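Local coordinates for glucan-binding protein C, GbpC (Streptococcus mutans UA159, PDB 5UQZ) that binds glucan and probably mediates both sucrose-dependent and sucrose-independent adherence of the bacterium, carrying a calcium ion in its beta-supersandwich domain, at residues L74-V79 / T122-K127; G129-V134 / K153-L158; T177-I182 / I327-N332; V197-I202 / E310-T315. All blocks are in the same frame, centred on the assembly; numbering follows the deposited sequence.

Interaction 1: L74-V79 / T122-K127; sequences LSIEGV and TWFKMK
Val79 lies over the ring of Phe124 where two sheets of the beta-supersandwich face each other. The strands concerned, 73-77 and 122-127, belong to different sheets; their short segments run nearly parallel, with axes 10.7 Å apart. No hydrogen bond joins them, and side chains alone fill the gap between the layers.

The aromatic part of the contact is a CH-pi interaction. Val79 CG2 stands 3.8 Å from the centroid of the Phe124 ring, only 11° off the ring normal, while the other branch, CG1, comes within 3.5 Å of Phe124 CB. One methyl thus covers the ring centre and its twin the root of the side chain, a fit that suits a beta-branched valine. Phe124 has CG lodged between its backbone N and carbonyl carbon (chi1 50°), which stands the ring up into the interlayer space, where Ile132 and Leu172 also touch it.

Aliphatic packing continues toward the start of both strands. Ile76 and Thr122 meet tip to tip, Ile76 CD1 lying 3.7 Å from Thr122 CG2; the same CD1 also approaches the Phe124 ring obliquely. Isoleucine has the length to bridge widely spaced layers, and Tyr82 packs against this group as well.

The one polar atom at the interface belongs to Thr122, whose hydroxyl is hydrogen-bonded to the carbonyl O of Glu120, so threonine can present its methyl to Ile76 while keeping its oxygen satisfied. The Leu74 side chain runs antiparallel to that of Thr122, bringing CD1 to 3.4 Å from Thr122 OG1.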
loop_
_atom_site.group_PDB
_atom_site.type_symbol
_atom_site.label_atom_id
_atom_site.label_comp_id
_atom_site.label_asym_id
_atom_site.label_seq_id
_atom_site.Cartn_x
_atom_site.Cartn_y
_atom_site.Cartn_z
ATOM N N LEU A 74 -1.148 0.027 22.258
ATOM C CA LEU A 74 0.262 -0.251 22.035
ATOM C C LEU A 74 1.094 -0.214 23.305
ATOM O O LEU A 74 0.909 0.668 24.136
ATOM C CB LEU A 74 0.855 1.032 21.354
ATOM C CG LEU A 74 0.368 1.291 19.954
ATOM C CD1 LEU A 74 0.690 2.699 19.490
ATOM C CD2 LEU A 74 0.874 0.248 18.948
ATOM N N SER A 75 2.106 -1.079 23.367
ATOM C CA SER A 75 3.186 -1.034 24.337
ATOM C C SER A 75 4.472 -1.176 23.549
ATOM O O SER A 75 4.601 -2.110 22.750
ATOM C CB SER A 75 3.055 -2.213 25.327
ATOM O OG SER A 75 4.079 -2.186 26.296
ATOM N N ILE A 76 5.396 -0.237 23.734
ATOM C CA ILE A 76 6.545 -0.122 22.841
ATOM C C ILE A 76 7.817 -0.249 23.664
ATOM O O ILE A 76 7.967 0.444 24.674
ATOM C CB ILE A 76 6.516 1.230 22.092
ATOM C CG1 ILE A 76 5.224 1.427 21.309
ATOM C CG2 ILE A 76 7.734 1.377 21.193
ATOM C CD1 ILE A 76 4.995 2.893 20.874
ATOM N N GLU A 77 8.731 -1.088 23.201
ATOM C CA GLU A 77 10.035 -1.240 23.803
ATOM C C GLU A 77 11.109 -0.956 22.765
ATOM O O GLU A 77 10.987 -1.334 21.599
ATOM C CB GLU A 77 10.219 -2.667 24.331
ATOM C CG GLU A 77 11.485 -2.841 25.169
ATOM C CD GLU A 77 11.710 -4.256 25.695
ATOM O OE1 GLU A 77 10.901 -5.177 25.403
ATOM O OE2 GLU A 77 12.716 -4.463 26.420
ATOM N N GLY A 78 12.152 -0.250 23.187
ATOM C CA GLY A 78 13.322 -0.037 22.356
ATOM C C GLY A 78 13.367 1.296 21.630
ATOM O O GLY A 78 14.351 1.552 20.938
ATOM N N VAL A 79 12.353 2.142 21.730
ATOM C CA VAL A 79 12.358 3.463 21.088
ATOM C C VAL A 79 12.906 4.457 22.082
ATOM O O VAL A 79 12.430 4.525 23.228
ATOM C CB VAL A 79 10.935 3.862 20.651
ATOM C CG1 VAL A 79 10.900 5.335 20.239
ATOM C CG2 VAL A 79 10.488 2.975 19.473
ATOM N N THR A 122 1.367 6.684 17.338
ATOM C CA THR A 122 2.560 7.185 18.023
ATOM C C THR A 122 3.633 7.537 17.009
ATOM O O THR A 122 3.818 6.827 16.032
ATOM C CB THR A 122 3.040 6.047 18.957
ATOM O OG1 THR A 122 1.999 5.793 19.931
ATOM C CG2 THR A 122 4.308 6.384 19.714
ATOM N N TRP A 123 4.387 8.592 17.232
ATOM C CA TRP A 123 5.434 9.043 16.309
ATOM C C TRP A 123 6.790 8.950 16.992
ATOM O O TRP A 123 6.927 9.365 18.157
ATOM C CB TRP A 123 5.184 10.506 15.934
ATOM C CG TRP A 123 4.089 10.767 14.968
ATOM C CD1 TRP A 123 2.737 10.892 15.256
ATOM C CD2 TRP A 123 4.216 11.019 13.565
ATOM N NE1 TRP A 123 2.037 11.200 14.107
ATOM C CE2 TRP A 123 2.920 11.288 13.059
ATOM C CE3 TRP A 123 5.301 11.041 12.694
ATOM C CZ2 TRP A 123 2.707 11.587 11.726
ATOM C CZ3 TRP A 123 5.092 11.324 11.376
ATOM C CH2 TRP A 123 3.803 11.585 10.898
ATOM N N PHE A 124 7.790 8.492 16.246
ATOM C CA PHE A 124 9.133 8.394 16.791
ATOM C C PHE A 124 10.128 8.295 15.652
ATOM O O PHE A 124 9.762 8.014 14.509
ATOM C CB PHE A 124 9.311 7.201 17.761
ATOM C CG PHE A 124 8.817 5.884 17.232
ATOM C CD1 PHE A 124 9.599 5.102 16.398
ATOM C CD2 PHE A 124 7.556 5.432 17.594
ATOM C CE1 PHE A 124 9.112 3.853 15.942
ATOM C CE2 PHE A 124 7.082 4.215 17.139
ATOM C CZ PHE A 124 7.881 3.437 16.315
ATOM N N LYS A 125 11.397 8.525 15.975
ATOM C CA LYS A 125 12.483 8.292 15.040
ATOM C C LYS A 125 13.082 6.930 15.339
ATOM O O LYS A 125 13.366 6.616 16.489
ATOM C CB LYS A 125 13.540 9.380 15.281
ATOM C CG LYS A 125 14.668 9.481 14.309
ATOM C CD LYS A 125 15.880 10.222 14.892
ATOM C CE LYS A 125 15.511 11.591 15.330
ATOM N NZ LYS A 125 16.745 12.415 15.602
ATOM N N MET A 126 13.239 6.123 14.309
ATOM C CA MET A 126 13.993 4.887 14.446
ATOM C C MET A 126 15.453 5.127 14.107
ATOM O O MET A 126 15.798 6.046 13.355
ATOM C CB MET A 126 13.447 3.819 13.499
ATOM C CG MET A 126 12.098 3.247 13.932
ATOM S SD MET A 126 11.462 1.972 12.860
ATOM C CE MET A 126 12.360 0.548 13.436
ATOM N N LYS A 127 16.323 4.309 14.709
ATOM C CA LYS A 127 17.765 4.394 14.538
ATOM C C LYS A 127 18.242 3.091 13.904
ATOM O O LYS A 127 17.849 1.990 14.342
ATOM C CB LYS A 127 18.373 4.573 15.945
ATOM C CG LYS A 127 19.892 4.579 15.935
ATOM C CD LYS A 127 20.438 4.983 17.306
ATOM C CE LYS A 127 21.952 4.869 17.321
ATOM N NZ LYS A 127 22.520 5.196 18.651
#

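Interaction 2: G129-V134 / K153-L158; sequences GDQISV and KINYTL
Tyr156 and Ile132 form a hydrogen-bonded pair of an antiparallel ladder, in which Ser133-Asn155 is the non-hydrogen-bonded pair and Val134-Ile154 the next hydrogen-bonded one. The bond from Ile132 N to Tyr156 O is 2.9 Å long and almost straight, at 177°.

Tyr156 can be followed outward. Its CB lies 3.9 Å from Ile132 CG1. The ring then turns toward Val134, with CD1 near Ile132 CG1 and CE1 3.7 Å from Val134 CG2, which sits at the ring edge; Ile154 CG2 of its own strand lies over one face. At the tip, OH hydrogen-bonds Tyr136 OH. Tyrosine therefore suits a buried place whose far end offers a polar partner.

The face bearing Ser133 and Asn155 is polar. In one of its two conformers, with OG anti to the backbone N (chi1 -174°), Ser133 donates to Asn155 OD1 over 2.8 Å, the hydroxyl oxygen lying in the plane of the Asn155 carbonyl. The amides of Gln131 and Asn155 are stacked, their planes 11° apart. Water joins Gln131 OE1 to Thr157 OG1, as befits the more hydrated side. Gly129, whose positive phi suits a residue without CB, donates its N-H to Leu158 O.

Strand 132-137 is flanked by 73-77 and strand 151-160 by 194-204, while the face of Ile132, Val134 and Tyr156 packs on strands 122-127 and 167-172 of the opposing sheet.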
loop_
_atom_site.group_PDB
_atom_site.type_symbol
_atom_site.label_atom_id
_atom_site.label_comp_id
_atom_site.label_asym_id
_atom_site.label_seq_id
_atom_site.Cartn_x
_atom_site.Cartn_y
_atom_site.Cartn_z
ATOM N N GLY A 129 19.741 -0.233 13.080
ATOM C CA GLY A 129 20.330 -1.319 13.825
ATOM C C GLY A 129 19.703 -1.587 15.168
ATOM O O GLY A 129 20.083 -2.559 15.826
ATOM N N ASP A 130 18.753 -0.745 15.626
ATOM C CA ASP A 130 18.155 -0.886 16.951
ATOM C C ASP A 130 16.746 -1.452 16.857
ATOM O O ASP A 130 15.785 -0.736 16.516
ATOM C CB ASP A 130 18.125 0.465 17.615
ATOM C CG ASP A 130 19.532 0.900 18.058
ATOM O OD1 ASP A 130 20.477 0.063 18.040
ATOM O OD2 ASP A 130 19.705 2.027 18.453
ATOM N N GLN A 131 16.615 -2.727 17.204
ATOM C CA GLN A 131 15.326 -3.394 17.080
ATOM C C GLN A 131 14.363 -2.823 18.111
ATOM O O GLN A 131 14.742 -2.575 19.269
ATOM C CB GLN A 131 15.508 -4.897 17.293
ATOM C CG GLN A 131 14.209 -5.715 17.180
ATOM C CD GLN A 131 14.486 -7.196 17.419
ATOM O OE1 GLN A 131 15.132 -7.853 16.584
ATOM N NE2 GLN A 131 14.052 -7.712 18.535
ATOM N N ILE A 132 13.128 -2.602 17.687
ATOM C CA ILE A 132 12.070 -2.230 18.590
ATOM C C ILE A 132 11.023 -3.329 18.599
ATOM O O ILE A 132 10.915 -4.123 17.663
ATOM C CB ILE A 132 11.466 -0.873 18.235
ATOM C CG1 ILE A 132 10.585 -0.940 17.018
ATOM C CG2 ILE A 132 12.582 0.162 18.093
ATOM C CD1 ILE A 132 9.804 0.320 16.678
ATOM N N SER A 133 10.263 -3.403 19.691
ATOM C CA SER A 133 9.236 -4.408 19.840
ATOM C C SER A 133 7.935 -3.744 20.242
ATOM O O SER A 133 7.885 -3.059 21.266
ATOM C CB SER A 133 9.737 -5.424 20.867
ATOM O OG SER A 133 8.886 -6.510 20.983
ATOM N N VAL A 134 6.897 -3.983 19.464
ATOM C CA VAL A 134 5.608 -3.347 19.721
ATOM C C VAL A 134 4.589 -4.423 20.020
ATOM O O VAL A 134 4.388 -5.348 19.218
ATOM C CB VAL A 134 5.148 -2.519 18.512
ATOM C CG1 VAL A 134 3.833 -1.811 18.812
ATOM C CG2 VAL A 134 6.232 -1.519 18.090
ATOM N N LYS A 153 2.492 -9.225 18.550
ATOM C CA LYS A 153 3.778 -8.568 18.730
ATOM C C LYS A 153 4.412 -8.372 17.364
ATOM O O LYS A 153 4.456 -9.319 16.572
ATOM C CB LYS A 153 4.713 -9.360 19.653
ATOM C CG LYS A 153 6.050 -8.659 19.885
ATOM C CD LYS A 153 6.824 -9.245 21.072
ATOM C CE LYS A 153 7.304 -10.637 20.882
ATOM N NZ LYS A 153 8.273 -10.934 21.997
ATOM N N ILE A 154 4.877 -7.154 17.096
ATOM C CA ILE A 154 5.616 -6.889 15.869
ATOM C C ILE A 154 6.936 -6.271 16.246
ATOM O O ILE A 154 6.978 -5.227 16.922
ATOM C CB ILE A 154 4.828 -6.001 14.874
ATOM C CG1 ILE A 154 3.431 -6.576 14.643
ATOM C CG2 ILE A 154 5.643 -5.902 13.561
ATOM C CD1 ILE A 154 2.591 -5.796 13.627
ATOM N N ASN A 155 8.035 -6.897 15.794
ATOM C CA ASN A 155 9.353 -6.316 15.926
ATOM C C ASN A 155 9.714 -5.632 14.627
ATOM O O ASN A 155 9.410 -6.141 13.546
ATOM C CB ASN A 155 10.373 -7.437 16.210
ATOM C CG ASN A 155 10.172 -8.056 17.562
ATOM O OD1 ASN A 155 9.535 -7.471 18.445
ATOM N ND2 ASN A 155 10.627 -9.280 17.727
ATOM N N TYR A 156 10.359 -4.467 14.743
ATOM C CA TYR A 156 10.794 -3.690 13.587
ATOM C C TYR A 156 12.248 -3.293 13.792
ATOM O O TYR A 156 12.634 -2.847 14.886
ATOM C CB TYR A 156 9.996 -2.362 13.463
ATOM C CG TYR A 156 8.503 -2.515 13.406
ATOM C CD1 TYR A 156 7.715 -2.524 14.553
ATOM C CD2 TYR A 156 7.862 -2.510 12.185
ATOM C CE1 TYR A 156 6.316 -2.541 14.500
ATOM C CE2 TYR A 156 6.450 -2.541 12.103
ATOM C CZ TYR A 156 5.688 -2.528 13.256
ATOM O OH TYR A 156 4.324 -2.568 13.148
ATOM N N THR A 157 13.035 -3.385 12.717
ATOM C CA THR A 157 14.439 -2.938 12.752
ATOM C C THR A 157 14.720 -2.148 11.477
ATOM O O THR A 157 14.554 -2.674 10.367
ATOM C CB THR A 157 15.418 -4.116 12.809
ATOM O OG1 THR A 157 15.074 -4.924 13.934
ATOM C CG2 THR A 157 16.851 -3.615 12.976
ATOM N N LEU A 158 15.189 -0.916 11.652
ATOM C CA LEU A 158 15.606 -0.111 10.498
ATOM C C LEU A 158 17.022 -0.540 10.103
ATOM O O LEU A 158 17.935 -0.473 10.935
ATOM C CB LEU A 158 15.592 1.360 10.906
ATOM C CG LEU A 158 15.946 2.352 9.779
ATOM C CD1 LEU A 158 14.878 2.403 8.686
ATOM C CD2 LEU A 158 16.152 3.752 10.362
HETATM O O HOH W 1 15.621 0.389 14.115
HETATM O O HOH W 2 16.824 -6.905 14.575
HETATM O O HOH W 3 10.315 -8.719 22.529
#

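Interaction 3: T177-I182 / I327-N332; sequences TKTIFI and IWFATN
Trp328 and Phe181 stand roughly perpendicular as side chains, yet the phenyl and the five-membered ring of the indole are inclined at only 33°, an oblique aromatic pair. Phe181 CD1 comes 3.5 Å from Trp328 CB, and one face of the phenyl lies over the backbone of Ile327 and Trp328. Phe181 and Trp328 form the non-hydrogen-bonded pair of an antiparallel ladder.

The indole extends from CG set anti to the backbone N (chi1 -178°), which carries its N-H to Lys178, just ahead of strand 180-184. Trp328 NE1 donates to Lys178 O over 2.8 Å, with the acceptor exactly in the ring plane and the donor in the carbonyl plane. Tryptophan thus supplies a broad packing surface together with a donor that fixes the indole's rotation.

On the other face of the sheet Ile182 and Ile327 meet through their CG2 branches, 3.6 Å apart, apolar beta-branched residues suited to a buried strand. Past the ladder, side chains take over from backbone pairing: Thr179 OG1 accepts from Thr331 N, and a water joins it to Thr331 O. Asn332 ND2 donates to Thr177 O at 170°, while its OD1 turns to Ser221 OG and Ala334 N.

Strand 325-329 is the outermost of a four-stranded sheet, and 180-184 pairs with 167-172 on its other side. Ile182 and Ile327 pack on Phe314 of strand 312-319, and the side chain of Ile327 comes within about 4 Å of the calcium ion.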
loop_
_atom_site.group_PDB
_atom_site.type_symbol
_atom_site.label_atom_id
_atom_site.label_comp_id
_atom_site.label_asym_id
_atom_site.label_seq_id
_atom_site.Cartn_x
_atom_site.Cartn_y
_atom_site.Cartn_z
ATOM N N THR A 177 -3.007 -3.670 11.931
ATOM C CA THR A 177 -3.284 -3.995 10.541
ATOM C C THR A 177 -2.952 -2.847 9.625
ATOM O O THR A 177 -2.940 -3.050 8.395
ATOM C CB THR A 177 -4.752 -4.436 10.367
ATOM O OG1 THR A 177 -5.619 -3.324 10.541
ATOM C CG2 THR A 177 -5.118 -5.601 11.253
ATOM N N LYS A 178 -2.666 -1.649 10.174
ATOM C CA LYS A 178 -2.209 -0.511 9.372
ATOM C C LYS A 178 -0.688 -0.394 9.399
ATOM O O LYS A 178 -0.109 0.322 8.589
ATOM C CB LYS A 178 -2.845 0.770 9.916
ATOM C CG LYS A 178 -4.354 0.809 9.708
ATOM C CD LYS A 178 -4.973 1.990 10.464
ATOM C CE LYS A 178 -4.491 3.360 10.031
ATOM N NZ LYS A 178 -5.196 4.373 10.872
ATOM N N THR A 179 -0.019 -1.096 10.323
ATOM C CA THR A 179 1.435 -1.233 10.385
ATOM C C THR A 179 2.140 0.112 10.536
ATOM O O THR A 179 1.984 0.717 11.589
ATOM C CB THR A 179 1.970 -2.123 9.249
ATOM O OG1 THR A 179 1.061 -3.205 8.958
ATOM C CG2 THR A 179 3.319 -2.703 9.608
ATOM N N ILE A 180 2.918 0.578 9.552
ATOM C CA ILE A 180 3.786 1.728 9.780
ATOM C C ILE A 180 3.851 2.599 8.533
ATOM O O ILE A 180 3.875 2.109 7.391
ATOM C CB ILE A 180 5.142 1.133 10.151
ATOM C CG1 ILE A 180 6.176 2.075 10.567
ATOM C CG2 ILE A 180 5.802 0.365 9.041
ATOM C CD1 ILE A 180 7.521 1.246 10.802
ATOM N N PHE A 181 3.964 3.906 8.778
ATOM C CA PHE A 181 4.268 4.883 7.735
ATOM C C PHE A 181 5.639 5.439 8.084
ATOM O O PHE A 181 5.825 5.938 9.195
ATOM C CB PHE A 181 3.185 5.970 7.687
ATOM C CG PHE A 181 3.122 6.712 6.408
ATOM C CD1 PHE A 181 1.909 6.885 5.783
ATOM C CD2 PHE A 181 4.245 7.318 5.874
ATOM C CE1 PHE A 181 1.806 7.605 4.594
ATOM C CE2 PHE A 181 4.142 8.061 4.657
ATOM C CZ PHE A 181 2.946 8.154 4.027
ATOM N N ILE A 182 6.622 5.263 7.210
ATOM C CA ILE A 182 8.017 5.624 7.502
ATOM C C ILE A 182 8.585 6.472 6.377
ATOM O O ILE A 182 8.229 6.301 5.198
ATOM C CB ILE A 182 8.833 4.342 7.789
ATOM C CG1 ILE A 182 10.250 4.648 8.215
ATOM C CG2 ILE A 182 8.843 3.371 6.607
ATOM C CD1 ILE A 182 11.005 3.457 8.802
ATOM N N ILE A 327 7.075 5.487 2.589
ATOM C CA ILE A 327 6.241 4.336 2.277
ATOM C C ILE A 327 5.279 4.122 3.425
ATOM O O ILE A 327 5.677 4.167 4.608
ATOM C CB ILE A 327 7.077 3.062 1.995
ATOM C CG1 ILE A 327 6.165 1.924 1.493
ATOM C CG2 ILE A 327 7.907 2.632 3.175
ATOM C CD1 ILE A 327 6.968 0.627 1.072
ATOM N N TRP A 328 4.017 3.828 3.094
ATOM C CA TRP A 328 3.060 3.324 4.068
ATOM C C TRP A 328 3.032 1.827 3.826
ATOM O O TRP A 328 2.436 1.359 2.845
ATOM C CB TRP A 328 1.681 3.921 3.877
ATOM C CG TRP A 328 0.685 3.460 4.896
ATOM C CD1 TRP A 328 0.842 2.486 5.892
ATOM C CD2 TRP A 328 -0.609 3.996 5.088
ATOM N NE1 TRP A 328 -0.308 2.350 6.603
ATOM C CE2 TRP A 328 -1.209 3.276 6.150
ATOM C CE3 TRP A 328 -1.340 4.992 4.430
ATOM C CZ2 TRP A 328 -2.503 3.543 6.594
ATOM C CZ3 TRP A 328 -2.615 5.258 4.873
ATOM C CH2 TRP A 328 -3.184 4.530 5.950
ATOM N N PHE A 329 3.748 1.069 4.662
ATOM C CA PHE A 329 3.786 -0.374 4.483
ATOM C C PHE A 329 2.814 -0.979 5.464
ATOM O O PHE A 329 2.989 -0.833 6.676
ATOM C CB PHE A 329 5.194 -0.928 4.758
ATOM C CG PHE A 329 5.254 -2.400 4.552
ATOM C CD1 PHE A 329 5.415 -2.921 3.283
ATOM C CD2 PHE A 329 5.065 -3.270 5.616
ATOM C CE1 PHE A 329 5.382 -4.310 3.083
ATOM C CE2 PHE A 329 5.050 -4.638 5.408
ATOM C CZ PHE A 329 5.211 -5.160 4.146
ATOM N N ALA A 330 1.840 -1.705 4.948
ATOM C CA ALA A 330 0.895 -2.413 5.775
ATOM C C ALA A 330 0.870 -3.864 5.337
ATOM O O ALA A 330 1.063 -4.173 4.150
ATOM C CB ALA A 330 -0.508 -1.812 5.742
ATOM N N THR A 331 0.673 -4.758 6.288
ATOM C CA THR A 331 0.379 -6.141 5.905
ATOM C C THR A 331 -0.690 -6.667 6.845
ATOM O O THR A 331 -0.703 -6.376 8.038
ATOM C CB THR A 331 1.678 -7.027 5.911
ATOM O OG1 THR A 331 1.317 -8.364 5.502
ATOM C CG2 THR A 331 2.281 -7.103 7.300
ATOM N N ASN A 332 -1.608 -7.427 6.299
ATOM C CA ASN A 332 -2.820 -7.859 6.997
ATOM C C ASN A 332 -3.404 -8.991 6.147
ATOM O O ASN A 332 -2.791 -9.422 5.171
ATOM C CB ASN A 332 -3.738 -6.663 7.208
ATOM C CG ASN A 332 -3.930 -5.919 5.950
ATOM O OD1 ASN A 332 -4.285 -6.521 4.897
ATOM N ND2 ASN A 332 -3.621 -4.636 5.974
HETATM O O HOH W 4 0.839 -5.727 10.316
#

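Interaction 4: V197-I202 / E310-T315; sequences VTMQII and EPFTFT
Met199 drives its side chain between two phenylalanines, each of which it meets in a different way. Its CG lies over a face of the Phe312 ring. The sulfur then stands at the edge of the Phe314 ring, in its plane and 5.1 Å from the centroid, and lies obliquely to Phe312: Met-aromatic contacts with both rings. The chain gets there because CG sits between the backbone N and the carbonyl carbon (chi1 39°) and then bends at chi3. Methionine, unbranched and flexible with a polarisable sulfur, suits this place among rings.

Val197 lies over one face of Phe314. Both extend to the same side of the sheet, and Val197 CB is 3.8 Å from the centroid of the Phe314 ring, a CH-pi contact offset toward the rim. Ile201 CD1 approaches the edge of Phe312.

On the other side of the sheet Thr198 and Thr313 form a non-hydrogen-bonded pair, their hydroxyls bonded across it at 2.8 Å from OG1 to OG1; Thr198 OG1 also bonds Asn159 ND2. Regular antiparallel bonds frame this pair, including Met199 N to Phe312 O at 172°. Beyond them Gln200 runs alongside Pro311, its amide by the pyrrolidine ring and its NE2 bonded to Gly309 O.

Strand 194-204 lies between 151-160 and 312-319 in the large sheet, and 312-319 continues the sheet to 233-240. Toward the four-stranded sheet, Phe314 stacks on Phe329 and packs against Ile180 and Ile182.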
loop_
_atom_site.group_PDB
_atom_site.type_symbol
_atom_site.label_atom_id
_atom_site.label_comp_id
_atom_site.label_asym_id
_atom_site.label_seq_id
_atom_site.Cartn_x
_atom_site.Cartn_y
_atom_site.Cartn_z
ATOM N N VAL A 197 13.416 -1.985 6.293
ATOM C CA VAL A 197 12.896 -2.341 7.628
ATOM C C VAL A 197 12.644 -3.851 7.639
ATOM O O VAL A 197 11.864 -4.357 6.824
ATOM C CB VAL A 197 11.582 -1.583 7.946
ATOM C CG1 VAL A 197 11.008 -2.038 9.303
ATOM C CG2 VAL A 197 11.810 -0.083 7.983
ATOM N N THR A 198 13.256 -4.545 8.595
ATOM C CA THR A 198 12.941 -5.940 8.831
ATOM C C THR A 198 11.879 -6.022 9.926
ATOM O O THR A 198 11.966 -5.341 10.955
ATOM C CB THR A 198 14.204 -6.709 9.259
ATOM O OG1 THR A 198 15.155 -6.674 8.200
ATOM C CG2 THR A 198 13.899 -8.165 9.606
ATOM N N MET A 199 10.882 -6.864 9.681
ATOM C CA MET A 199 9.780 -7.026 10.610
ATOM C C MET A 199 9.538 -8.498 10.873
ATOM O O MET A 199 9.794 -9.361 10.024
ATOM C CB MET A 199 8.539 -6.334 10.170
ATOM C CG MET A 199 8.081 -6.261 8.874
ATOM S SD MET A 199 6.746 -4.913 8.736
ATOM C CE MET A 199 5.469 -5.626 9.760
ATOM N N GLN A 200 8.938 -8.751 12.045
ATOM C CA GLN A 200 8.457 -10.091 12.356
ATOM C C GLN A 200 7.195 -9.948 13.179
ATOM O O GLN A 200 7.177 -9.182 14.157
ATOM C CB GLN A 200 9.505 -10.920 13.105
ATOM C CG GLN A 200 9.039 -12.329 13.305
ATOM C CD GLN A 200 10.095 -13.236 13.971
ATOM O OE1 GLN A 200 11.077 -12.755 14.540
ATOM N NE2 GLN A 200 9.867 -14.536 13.910
ATOM N N ILE A 201 6.142 -10.685 12.809
ATOM C CA ILE A 201 4.832 -10.627 13.472
ATOM C C ILE A 201 4.582 -11.932 14.197
ATOM O O ILE A 201 4.768 -13.017 13.627
ATOM C CB ILE A 201 3.738 -10.418 12.411
ATOM C CG1 ILE A 201 3.966 -9.127 11.611
ATOM C CG2 ILE A 201 2.358 -10.402 13.107
ATOM C CD1 ILE A 201 3.067 -9.024 10.356
ATOM N N ILE A 202 4.137 -11.833 15.452
ATOM C CA ILE A 202 3.753 -13.007 16.226
ATOM C C ILE A 202 2.318 -12.775 16.710
ATOM O O ILE A 202 2.003 -11.717 17.271
ATOM C CB ILE A 202 4.690 -13.224 17.434
ATOM C CG1 ILE A 202 6.132 -13.491 16.971
ATOM C CG2 ILE A 202 4.193 -14.405 18.261
ATOM C CD1 ILE A 202 7.103 -13.559 18.096
ATOM N N GLU A 310 8.265 -15.996 10.146
ATOM C CA GLU A 310 9.676 -15.659 10.082
ATOM C C GLU A 310 9.873 -14.239 9.563
ATOM O O GLU A 310 8.997 -13.681 8.890
ATOM C CB GLU A 310 10.341 -16.679 9.155
ATOM C CG GLU A 310 10.225 -18.105 9.739
ATOM C CD GLU A 310 11.504 -18.919 9.690
ATOM O OE1 GLU A 310 12.587 -18.473 9.228
ATOM O OE2 GLU A 310 11.414 -20.077 10.123
ATOM N N PRO A 311 11.005 -13.615 9.854
ATOM C CA PRO A 311 11.172 -12.181 9.475
ATOM C C PRO A 311 11.148 -11.970 7.957
ATOM O O PRO A 311 11.495 -12.857 7.145
ATOM C CB PRO A 311 12.558 -11.833 10.041
ATOM C CG PRO A 311 12.730 -12.820 11.188
ATOM C CD PRO A 311 12.103 -14.123 10.713
ATOM N N PHE A 312 10.731 -10.763 7.595
ATOM C CA PHE A 312 10.752 -10.317 6.216
ATOM C C PHE A 312 11.147 -8.851 6.219
ATOM O O PHE A 312 11.096 -8.194 7.247
ATOM C CB PHE A 312 9.386 -10.565 5.532
ATOM C CG PHE A 312 8.242 -9.917 6.204
ATOM C CD1 PHE A 312 7.609 -10.565 7.281
ATOM C CD2 PHE A 312 7.779 -8.664 5.804
ATOM C CE1 PHE A 312 6.530 -9.971 7.955
ATOM C CE2 PHE A 312 6.690 -8.090 6.471
ATOM C CZ PHE A 312 6.083 -8.740 7.546
ATOM N N THR A 313 11.547 -8.338 5.054
ATOM C CA THR A 313 12.099 -6.981 4.996
ATOM C C THR A 313 11.485 -6.210 3.846
ATOM O O THR A 313 11.489 -6.687 2.710
ATOM C CB THR A 313 13.617 -7.061 4.794
ATOM O OG1 THR A 313 14.188 -7.798 5.877
ATOM C CG2 THR A 313 14.252 -5.669 4.734
ATOM N N PHE A 314 10.986 -5.009 4.103
ATOM C CA PHE A 314 10.537 -4.153 3.016
ATOM C C PHE A 314 11.543 -3.041 2.796
ATOM O O PHE A 314 12.242 -2.614 3.737
ATOM C CB PHE A 314 9.132 -3.604 3.244
ATOM C CG PHE A 314 8.971 -2.602 4.383
ATOM C CD1 PHE A 314 9.249 -1.243 4.152
ATOM C CD2 PHE A 314 8.477 -2.995 5.603
ATOM C CE1 PHE A 314 9.065 -0.312 5.162
ATOM C CE2 PHE A 314 8.288 -2.038 6.623
ATOM C CZ PHE A 314 8.568 -0.695 6.401
ATOM N N THR A 315 11.641 -2.595 1.543
ATOM C CA THR A 315 12.534 -1.498 1.221
ATOM C C THR A 315 11.871 -0.524 0.268
ATOM O O THR A 315 10.986 -0.886 -0.521
ATOM C CB THR A 315 13.908 -1.936 0.625
ATOM O OG1 THR A 315 13.720 -2.436 -0.694
ATOM C CG2 THR A 315 14.564 -3.032 1.453
#

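From the N terminus, interaction 1 closes first, its 42-residue loop bringing strand 73-77 of the large sheet over strand 122-127 of the four-stranded one. Interaction 2 follows in series, a short excursion between neighbouring strands 132-137 and 151-160; Glu77 N probably bonds Ser133 O, joining the two contacts. Interaction 3 then opens and closes 144 residues later, and interaction 4 is nested inside its loop. Strand 151-160 links interactions 2 and 4 within the large sheet, whereas interaction 3 holds an edge of the four-stranded sheet. Ile182 against Val197, and Tyr156 against Thr179, pack the two layers together.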